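Local structure of Mll7089 protein (Mesorhizobium loti, 2OZ8) at residues A[126-140]-A[306-320]. The protein is of uncharacterised function but belongs to the mandelate racemase branch of the enolase superfamily and is probably a magnesium-dependent hydro-lyase. Residues are numbered along the deposited sequence; the frame is centred on the assembly and turned at random.
Sequences LGSRRNRVKAYASGL and MAVALPEVEWLEYSF
Tyr136 lays one face of its ring over the backbone of Glu317, whose CA sits 3.9 Å from the ring centroid in a CH-pi contact. Set between the backbone N and the carbonyl carbon (chi1 63°), the ring crosses the glutamate chain at a slant, its plane 19° from that of the carboxylate, and its OH comes 3.3 Å from Glu317 CB. A flat, wide residue suits this place because it can cover the CA, CB and CG of the glutamate. With an alanine in its place, those carbons would probably lose their cover and a gap would open beside Trp315 CB. The carboxylate itself is held by three partners: Ser138 OG donates to the anti lone pair of OE2 at 2.7 Å, Lys165 forms a salt bridge with the same oxygen, and the backbone N of Asn297 binds OE1.

Earlier along the strands, Lys134 CB rests over the six-membered ring of Trp315, 3.9 Å from its centroid, while the chain bends at chi3 (-112°) and brings NZ to Glu314 OE1 at 2.7 Å. The long lysine thus serves the indole with its methylenes and the acid with its ammonium. Beneath these side chains, strands 132-138 and 313-318 pair in parallel, with Tyr136 N donating to Leu316 O (3.1 Å) and Tyr136 O accepting from Tyr318 N (3.1 Å). Val133 turns its branched side chain toward Ala307 and Leu316, CG1 lying 3.9 Å from Ala307 CB; the small alanine admits the close approach.

This pairing joins the first and last strands of the enolase-type beta/alpha barrel, closing the ring: strand 163-167 continues it beyond 132-138, strand 293-295 beyond 313-318, and helix 304-309 packs through Val308 and Ala309 on the loop leading into strand 132-138.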
loop_
_atom_site.group_PDB
_atom_site.type_symbol
_atom_site.label_atom_id
_atom_site.label_comp_id
_atom_site.label_asym_id
_atom_site.label_seq_id
_atom_site.Cartn_x
_atom_site.Cartn_y
_atom_site.Cartn_z
ATOM N N LEU A 126 36.767 4.760 -15.784
ATOM C CA LEU A 126 35.360 4.496 -15.367
ATOM C C LEU A 126 35.032 3.005 -15.292
ATOM O O LEU A 126 33.922 2.651 -14.906
ATOM C CB LEU A 126 34.320 5.283 -16.190
ATOM C CG LEU A 126 34.421 6.818 -16.029
ATOM C CD1 LEU A 126 33.445 7.534 -16.926
ATOM C CD2 LEU A 126 34.339 7.267 -14.533
ATOM N N GLY A 127 36.031 2.164 -15.597
ATOM C CA GLY A 127 35.910 0.711 -15.565
ATOM C C GLY A 127 35.415 0.081 -16.869
ATOM O O GLY A 127 35.024 -1.068 -16.870
ATOM N N SER A 128 35.458 0.790 -17.993
ATOM C CA SER A 128 34.889 0.232 -19.208
ATOM C C SER A 128 35.590 -1.040 -19.604
ATOM O O SER A 128 36.735 -1.277 -19.207
ATOM C CB SER A 128 34.929 1.223 -20.385
ATOM O OG SER A 128 36.254 1.342 -20.915
ATOM N N ARG A 129 34.883 -1.849 -20.396
ATOM C CA ARG A 129 35.438 -3.041 -21.037
ATOM C C ARG A 129 35.279 -2.863 -22.540
ATOM O O ARG A 129 35.767 -3.663 -23.317
ATOM C CB ARG A 129 34.683 -4.298 -20.641
ATOM C CG ARG A 129 34.520 -4.528 -19.156
ATOM C CD ARG A 129 34.455 -6.045 -18.864
ATOM N NE ARG A 129 33.572 -6.288 -17.738
ATOM C CZ ARG A 129 33.710 -7.300 -16.899
ATOM N NH1 ARG A 129 34.689 -8.180 -17.080
ATOM N NH2 ARG A 129 32.888 -7.419 -15.865
ATOM N N ARG A 130 34.560 -1.834 -22.952
ATOM C CA ARG A 130 34.429 -1.577 -24.357
ATOM C C ARG A 130 34.742 -0.133 -24.664
ATOM O O ARG A 130 34.952 0.673 -23.772
ATOM C CB ARG A 130 33.068 -2.051 -24.905
ATOM C CG ARG A 130 31.772 -1.441 -24.263
ATOM C CD ARG A 130 30.527 -2.393 -24.494
ATOM N NE ARG A 130 30.817 -3.719 -23.906
ATOM C CZ ARG A 130 30.501 -4.900 -24.449
ATOM N NH1 ARG A 130 29.849 -4.956 -25.607
ATOM N NH2 ARG A 130 30.849 -6.027 -23.824
ATOM N N ASN A 131 34.817 0.185 -25.938
ATOM C CA ASN A 131 35.190 1.511 -26.309
ATOM C C ASN A 131 34.182 2.163 -27.239
ATOM O O ASN A 131 34.436 3.236 -27.769
ATOM C CB ASN A 131 36.650 1.551 -26.817
ATOM C CG ASN A 131 36.775 1.329 -28.302
ATOM O OD1 ASN A 131 36.088 0.480 -28.889
ATOM N ND2 ASN A 131 37.662 2.119 -28.945
ATOM N N ARG A 132 33.031 1.521 -27.429
ATOM C CA ARG A 132 32.045 2.135 -28.277
ATOM C C ARG A 132 30.610 1.896 -27.871
ATOM O O ARG A 132 30.290 0.925 -27.173
ATOM C CB ARG A 132 32.251 1.738 -29.729
ATOM C CG ARG A 132 31.674 0.439 -30.074
ATOM C CD ARG A 132 31.977 0.068 -31.461
ATOM N NE ARG A 132 31.384 -1.227 -31.726
ATOM C CZ ARG A 132 31.319 -1.766 -32.939
ATOM N NH1 ARG A 132 31.844 -1.097 -33.975
ATOM N NH2 ARG A 132 30.744 -2.953 -33.101
ATOM N N VAL A 133 29.755 2.801 -28.335
ATOM C CA VAL A 133 28.328 2.766 -28.102
ATOM C C VAL A 133 27.572 3.214 -29.347
ATOM O O VAL A 133 28.032 4.065 -30.076
ATOM C CB VAL A 133 27.984 3.659 -26.892
ATOM C CG1 VAL A 133 28.229 5.116 -27.167
ATOM C CG2 VAL A 133 26.576 3.365 -26.422
ATOM N N LYS A 134 26.423 2.635 -29.604
ATOM C CA LYS A 134 25.520 3.135 -30.656
ATOM C C LYS A 134 25.076 4.558 -30.434
ATOM O O LYS A 134 24.730 4.977 -29.302
ATOM C CB LYS A 134 24.270 2.279 -30.697
ATOM C CG LYS A 134 24.583 0.824 -30.989
ATOM C CD LYS A 134 23.314 0.038 -31.252
ATOM C CE LYS A 134 23.090 -0.916 -30.157
ATOM N NZ LYS A 134 22.010 -1.842 -30.581
ATOM N N ALA A 135 25.019 5.300 -31.526
ATOM C CA ALA A 135 24.612 6.680 -31.453
ATOM C C ALA A 135 23.335 6.814 -32.280
ATOM O O ALA A 135 23.200 6.169 -33.297
ATOM C CB ALA A 135 25.750 7.592 -31.996
ATOM N N TYR A 136 22.379 7.615 -31.828
ATOM C CA TYR A 136 21.196 7.827 -32.626
ATOM C C TYR A 136 21.157 9.276 -33.034
ATOM O O TYR A 136 21.753 10.115 -32.379
ATOM C CB TYR A 136 19.912 7.400 -31.909
ATOM C CG TYR A 136 19.575 8.144 -30.644
ATOM C CD1 TYR A 136 18.783 9.262 -30.692
ATOM C CD2 TYR A 136 19.981 7.687 -29.411
ATOM C CE1 TYR A 136 18.407 9.924 -29.544
ATOM C CE2 TYR A 136 19.610 8.340 -28.218
ATOM C CZ TYR A 136 18.822 9.463 -28.312
ATOM O OH TYR A 136 18.433 10.196 -27.226
ATOM N N ALA A 137 20.498 9.547 -34.148
ATOM C CA ALA A 137 20.505 10.872 -34.707
ATOM C C ALA A 137 19.275 11.588 -34.170
ATOM O O ALA A 137 18.197 11.077 -34.288
ATOM C CB ALA A 137 20.460 10.797 -36.231
ATOM N N SER A 138 19.465 12.773 -33.613
ATOM C CA SER A 138 18.432 13.505 -32.933
ATOM C C SER A 138 18.348 14.915 -33.490
ATOM O O SER A 138 19.290 15.681 -33.437
ATOM C CB SER A 138 18.751 13.504 -31.455
ATOM O OG SER A 138 17.861 14.295 -30.734
ATOM N N GLY A 139 17.199 15.262 -34.013
ATOM C CA GLY A 139 17.053 16.444 -34.831
ATOM C C GLY A 139 16.797 17.711 -34.064
ATOM O O GLY A 139 17.169 18.769 -34.542
ATOM N N LEU A 140 16.205 17.614 -32.864
ATOM C CA LEU A 140 15.806 18.817 -32.069
ATOM C C LEU A 140 14.993 19.715 -33.013
ATOM O O LEU A 140 15.176 20.937 -33.091
ATOM C CB LEU A 140 17.051 19.538 -31.476
ATOM C CG LEU A 140 18.125 18.665 -30.775
ATOM C CD1 LEU A 140 19.340 19.461 -30.288
ATOM C CD2 LEU A 140 17.556 17.823 -29.580
ATOM N N MET A 306 30.968 7.567 -20.020
ATOM C CA MET A 306 30.008 6.875 -19.156
ATOM C C MET A 306 29.165 5.943 -20.003
ATOM O O MET A 306 28.784 4.891 -19.556
ATOM C CB MET A 306 29.126 7.867 -18.360
ATOM C CG MET A 306 29.950 8.916 -17.562
ATOM S SD MET A 306 30.483 10.456 -18.404
ATOM C CE MET A 306 28.821 11.108 -18.403
ATOM N N ALA A 307 28.878 6.317 -21.247
ATOM C CA ALA A 307 28.009 5.460 -22.067
ATOM C C ALA A 307 28.670 4.135 -22.290
ATOM O O ALA A 307 28.022 3.110 -22.143
ATOM C CB ALA A 307 27.622 6.118 -23.414
ATOM N N VAL A 308 29.953 4.151 -22.658
ATOM C CA VAL A 308 30.652 2.901 -22.907
ATOM C C VAL A 308 30.988 2.234 -21.591
ATOM O O VAL A 308 31.178 1.039 -21.595
ATOM C CB VAL A 308 31.976 2.998 -23.829
ATOM C CG1 VAL A 308 31.796 3.863 -25.056
ATOM C CG2 VAL A 308 33.194 3.447 -23.047
ATOM N N ALA A 309 31.080 2.963 -20.466
ATOM C CA ALA A 309 31.504 2.288 -19.236
ATOM C C ALA A 309 30.373 1.610 -18.438
ATOM O O ALA A 309 30.606 0.637 -17.721
ATOM C CB ALA A 309 32.360 3.201 -18.346
ATOM N N LEU A 310 29.154 2.120 -18.549
ATOM C CA LEU A 310 28.029 1.477 -17.829
ATOM C C LEU A 310 27.513 0.343 -18.674
ATOM O O LEU A 310 27.368 0.500 -19.898
ATOM C CB LEU A 310 26.895 2.475 -17.539
ATOM C CG LEU A 310 27.219 3.623 -16.594
ATOM C CD1 LEU A 310 26.114 4.686 -16.692
ATOM C CD2 LEU A 310 27.374 3.108 -15.197
ATOM N N PRO A 311 27.238 -0.798 -18.049
ATOM C CA PRO A 311 26.770 -1.943 -18.866
ATOM C C PRO A 311 25.291 -1.839 -19.319
ATOM O O PRO A 311 24.927 -2.426 -20.332
ATOM C CB PRO A 311 26.992 -3.126 -17.921
ATOM C CG PRO A 311 26.708 -2.496 -16.502
ATOM C CD PRO A 311 27.327 -1.134 -16.608
ATOM N N GLU A 312 24.444 -1.103 -18.569
ATOM C CA GLU A 312 23.019 -0.961 -18.914
ATOM C C GLU A 312 22.717 0.111 -19.948
ATOM O O GLU A 312 21.535 0.453 -20.138
ATOM C CB GLU A 312 22.174 -0.669 -17.680
ATOM C CG GLU A 312 22.304 0.674 -17.100
ATOM C CD GLU A 312 23.298 0.727 -16.001
ATOM O OE1 GLU A 312 24.391 0.166 -16.144
ATOM O OE2 GLU A 312 23.001 1.349 -14.986
ATOM N N VAL A 313 23.776 0.655 -20.587
ATOM C CA VAL A 313 23.604 1.716 -21.594
ATOM C C VAL A 313 23.892 1.148 -22.957
ATOM O O VAL A 313 24.969 0.573 -23.176
ATOM C CB VAL A 313 24.546 2.946 -21.369
ATOM C CG1 VAL A 313 24.351 3.937 -22.472
ATOM C CG2 VAL A 313 24.349 3.577 -20.007
ATOM N N GLU A 314 22.930 1.310 -23.871
ATOM C CA GLU A 314 23.160 0.932 -25.268
ATOM C C GLU A 314 23.124 2.105 -26.263
ATOM O O GLU A 314 23.609 1.976 -27.383
ATOM C CB GLU A 314 22.274 -0.297 -25.653
ATOM C CG GLU A 314 21.056 -0.079 -26.523
ATOM C CD GLU A 314 20.430 -1.394 -27.092
ATOM O OE1 GLU A 314 20.829 -1.845 -28.207
ATOM O OE2 GLU A 314 19.513 -1.955 -26.442
ATOM N N TRP A 315 22.594 3.262 -25.838
ATOM C CA TRP A 315 22.380 4.425 -26.739
ATOM C C TRP A 315 22.878 5.768 -26.220
ATOM O O TRP A 315 22.725 6.113 -25.058
ATOM C CB TRP A 315 20.922 4.584 -27.146
ATOM C CG TRP A 315 20.354 3.465 -27.940
ATOM C CD1 TRP A 315 19.551 2.458 -27.485
ATOM C CD2 TRP A 315 20.492 3.269 -29.383
ATOM N NE1 TRP A 315 19.209 1.614 -28.553
ATOM C CE2 TRP A 315 19.771 2.089 -29.719
ATOM C CE3 TRP A 315 21.164 3.972 -30.404
ATOM C CZ2 TRP A 315 19.679 1.602 -31.062
ATOM C CZ3 TRP A 315 21.124 3.465 -31.728
ATOM C CH2 TRP A 315 20.364 2.294 -32.043
ATOM N N LEU A 316 23.465 6.529 -27.113
ATOM C CA LEU A 316 23.927 7.882 -26.828
ATOM C C LEU A 316 23.334 8.859 -27.867
ATOM O O LEU A 316 23.338 8.575 -29.059
ATOM C CB LEU A 316 25.482 7.938 -26.847
ATOM C CG LEU A 316 26.065 9.354 -26.836
ATOM C CD1 LEU A 316 27.409 9.374 -26.223
ATOM C CD2 LEU A 316 26.117 9.889 -28.324
ATOM N N GLU A 317 22.818 9.985 -27.400
ATOM C CA GLU A 317 22.208 10.970 -28.271
ATOM C C GLU A 317 23.234 11.848 -28.992
ATOM O O GLU A 317 24.143 12.413 -28.351
ATOM C CB GLU A 317 21.248 11.858 -27.457
ATOM C CG GLU A 317 20.416 12.808 -28.318
ATOM C CD GLU A 317 19.429 13.588 -27.554
ATOM O OE1 GLU A 317 19.550 13.605 -26.319
ATOM O OE2 GLU A 317 18.536 14.203 -28.160
ATOM N N TYR A 318 23.065 12.014 -30.304
ATOM C CA TYR A 318 23.867 13.009 -31.059
ATOM C C TYR A 318 22.972 13.930 -31.917
ATOM O O TYR A 318 22.115 13.447 -32.646
ATOM C CB TYR A 318 24.968 12.346 -31.913
ATOM C CG TYR A 318 25.800 13.389 -32.621
ATOM C CD1 TYR A 318 26.725 14.172 -31.921
ATOM C CD2 TYR A 318 25.591 13.658 -33.975
ATOM C CE1 TYR A 318 27.428 15.193 -32.555
ATOM C CE2 TYR A 318 26.287 14.685 -34.636
ATOM C CZ TYR A 318 27.203 15.422 -33.922
ATOM O OH TYR A 318 27.859 16.396 -34.578
ATOM N N SER A 319 23.198 15.238 -31.849
ATOM C CA SER A 319 22.235 16.216 -32.365
ATOM C C SER A 319 22.779 17.166 -33.444
ATOM O O SER A 319 22.151 18.147 -33.789
ATOM C CB SER A 319 21.637 17.009 -31.221
ATOM O OG SER A 319 20.782 16.187 -30.429
ATOM N N PHE A 320 23.965 16.852 -33.964
ATOM C CA PHE A 320 24.542 17.615 -35.056
ATOM C C PHE A 320 24.698 19.099 -34.744
ATOM O O PHE A 320 24.621 19.906 -35.645
ATOM C CB PHE A 320 23.740 17.388 -36.368
ATOM C CG PHE A 320 23.650 15.951 -36.743
ATOM C CD1 PHE A 320 24.607 15.383 -37.548
ATOM C CD2 PHE A 320 22.603 15.139 -36.249
ATOM C CE1 PHE A 320 24.551 14.064 -37.876
ATOM C CE2 PHE A 320 22.545 13.784 -36.576
ATOM C CZ PHE A 320 23.529 13.250 -37.369
HETATM O O HOH W 1 31.833 0.695 -15.234
HETATM O O HOH W 2 31.920 -1.217 -20.731
HETATM O O HOH W 3 25.871 0.159 -27.491
#